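Side-chain contact in conserved hypothetical protein NMB0706 (Neisseria meningitidis, PDB 1RV9), which is of unknown function but belongs to the family named for multi-copper polyphenol oxidoreductase laccases, so an enzymatic role is likely: residues D181-P186 with T192-I197. Sequence-based numbering, arbitrary orientation.
Sequences DAFCTP and TAFEGI
Phe194 reaches across from the start of strand 194-198 to meet Phe183 and Cys184 on helix 177-184, a small helix-to-strand aromatic cluster with a cysteine sulfur-aromatic contact. The strand is an outer one of a three-stranded antiparallel sheet at the periphery of the alpha-beta-beta-alpha fold, the contact centre lying about 21 Å from the centre of the chain, and the chain runs from the helix to this strand through a short connection. Coming into the strand, Thr192 and Ala193 form the end of a 3-10 segment. Thr192 ties its OG1 back to the carbonyl of Glu189, while Ala193 packs on Ala208 and Leu209 of helix 206-217.

At Phe194 the contact is made. With chi1 at -70°, its CG lies anti to the carbonyl carbon and beside the backbone N, and the far end of the ring is carried up to the helix. Phe194 CZ sits 3.7 Å from CD2 of Phe183, which comes in at the edge of the Phe194 ring, near its plane. The two side chains cross at about a right angle, but the rings are inclined at 52° with centroids 5.9 Å apart, an oblique pair. CB of Phe183 also lies in van der Waals contact, 4.0 Å from Phe194 CE1. The second half of the contact is the Cys184 sulfur, which approaches the Phe194 ring obliquely, 48° off its normal. Cys184 SG is 3.8 Å from both CD1 and CE1 of Phe194. Phe180 of the same helix meets Phe194 edge-to-face, and Leu141 and Ala142 of helix 138-143 pack against Phe183, so the cluster joins two helices to the small sheet.

Beyond Phe194 the strand moves off, and Glu195 pairs with Leu203 of the neighbouring strand 201-204 through a hydrogen bond between their backbones.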
loop_
_atom_site.group_PDB
_atom_site.type_symbol
_atom_site.label_atom_id
_atom_site.label_comp_id
_atom_site.label_asym_id
_atom_site.label_seq_id
_atom_site.Cartn_x
_atom_site.Cartn_y
_atom_site.Cartn_z
ATOM N N ASP A 181 -13.010 -14.890 -9.603
ATOM C CA ASP A 181 -12.536 -15.286 -10.925
ATOM C C ASP A 181 -11.334 -14.473 -11.403
ATOM O O ASP A 181 -10.443 -15.009 -12.058
ATOM C CB ASP A 181 -13.663 -15.173 -11.961
ATOM C CG ASP A 181 -14.792 -16.156 -11.712
ATOM O OD1 ASP A 181 -14.563 -17.173 -11.023
ATOM O OD2 ASP A 181 -15.908 -15.915 -12.219
ATOM N N ALA A 182 -11.307 -13.185 -11.074
ATOM C CA ALA A 182 -10.207 -12.320 -11.492
ATOM C C ALA A 182 -8.865 -12.875 -11.032
ATOM O O ALA A 182 -7.836 -12.644 -11.663
ATOM C CB ALA A 182 -10.406 -10.912 -10.943
ATOM N N PHE A 183 -8.884 -13.605 -9.924
ATOM C CA PHE A 183 -7.674 -14.200 -9.371
ATOM C C PHE A 183 -7.526 -15.684 -9.687
ATOM O O PHE A 183 -6.513 -16.117 -10.234
ATOM C CB PHE A 183 -7.661 -14.044 -7.848
ATOM C CG PHE A 183 -7.357 -12.654 -7.371
ATOM C CD1 PHE A 183 -6.044 -12.203 -7.297
ATOM C CD2 PHE A 183 -8.381 -11.805 -6.968
ATOM C CE1 PHE A 183 -5.754 -10.928 -6.820
ATOM C CE2 PHE A 183 -8.103 -10.527 -6.491
ATOM C CZ PHE A 183 -6.786 -10.089 -6.416
ATOM N N CYS A 184 -8.553 -16.454 -9.341
ATOM C CA CYS A 184 -8.527 -17.904 -9.498
ATOM C C CYS A 184 -8.629 -18.530 -10.881
ATOM O O CYS A 184 -8.218 -19.677 -11.061
ATOM C CB CYS A 184 -9.583 -18.517 -8.584
ATOM S SG CYS A 184 -9.390 -17.987 -6.880
ATOM N N THR A 185 -9.179 -17.818 -11.857
ATOM C CA THR A 185 -9.262 -18.401 -13.190
ATOM C C THR A 185 -7.845 -18.450 -13.767
ATOM O O THR A 185 -7.385 -19.504 -14.213
ATOM C CB THR A 185 -10.212 -17.596 -14.106
ATOM O OG1 THR A 185 -11.556 -17.732 -13.627
ATOM C CG2 THR A 185 -10.148 -18.113 -15.535
ATOM N N PRO A 186 -7.126 -17.315 -13.754
ATOM C CA PRO A 186 -5.760 -17.309 -14.288
ATOM C C PRO A 186 -4.721 -17.881 -13.313
ATOM O O PRO A 186 -3.630 -18.279 -13.725
ATOM C CB PRO A 186 -5.521 -15.835 -14.598
ATOM C CG PRO A 186 -6.315 -15.146 -13.540
ATOM C CD PRO A 186 -7.601 -15.936 -13.527
ATOM N N THR A 192 -6.957 -20.760 -2.521
ATOM C CA THR A 192 -6.616 -20.988 -1.123
ATOM C C THR A 192 -6.754 -19.710 -0.302
ATOM O O THR A 192 -6.809 -19.758 0.927
ATOM C CB THR A 192 -5.171 -21.511 -0.975
ATOM O OG1 THR A 192 -4.259 -20.564 -1.545
ATOM C CG2 THR A 192 -5.015 -22.852 -1.681
ATOM N N ALA A 193 -6.814 -18.570 -0.988
ATOM C CA ALA A 193 -6.937 -17.277 -0.323
ATOM C C ALA A 193 -8.379 -16.773 -0.250
ATOM O O ALA A 193 -8.630 -15.644 0.172
ATOM C CB ALA A 193 -6.053 -16.244 -1.027
ATOM N N PHE A 194 -9.321 -17.610 -0.676
ATOM C CA PHE A 194 -10.741 -17.268 -0.630
ATOM C C PHE A 194 -11.475 -18.336 0.161
ATOM O O PHE A 194 -11.173 -19.522 0.036
ATOM C CB PHE A 194 -11.360 -17.220 -2.032
ATOM C CG PHE A 194 -10.902 -16.062 -2.871
ATOM C CD1 PHE A 194 -9.726 -16.141 -3.608
ATOM C CD2 PHE A 194 -11.656 -14.895 -2.928
ATOM C CE1 PHE A 194 -9.309 -15.068 -4.397
ATOM C CE2 PHE A 194 -11.248 -13.817 -3.713
ATOM C CZ PHE A 194 -10.072 -13.905 -4.447
ATOM N N GLU A 195 -12.434 -17.916 0.977
ATOM C CA GLU A 195 -13.229 -18.864 1.744
ATOM C C GLU A 195 -14.698 -18.624 1.431
ATOM O O GLU A 195 -15.223 -17.533 1.659
ATOM C CB GLU A 195 -12.998 -18.706 3.245
ATOM C CG GLU A 195 -13.959 -19.556 4.072
ATOM C CD GLU A 195 -13.835 -19.320 5.560
ATOM O OE1 GLU A 195 -13.236 -18.301 5.958
ATOM O OE2 GLU A 195 -14.353 -20.151 6.337
ATOM N N GLY A 196 -15.356 -19.643 0.889
ATOM C CA GLY A 196 -16.759 -19.505 0.566
ATOM C C GLY A 196 -17.573 -19.392 1.837
ATOM O O GLY A 196 -17.354 -20.148 2.784
ATOM N N ILE A 197 -18.501 -18.444 1.866
ATOM C CA ILE A 197 -19.347 -18.251 3.039
ATOM C C ILE A 197 -20.814 -18.346 2.639
ATOM O O ILE A 197 -21.704 -17.897 3.364
ATOM C CB ILE A 197 -19.072 -16.888 3.718
ATOM C CG1 ILE A 197 -19.334 -15.742 2.740
ATOM C CG2 ILE A 197 -17.633 -16.846 4.217
ATOM C CD1 ILE A 197 -19.135 -14.365 3.344
#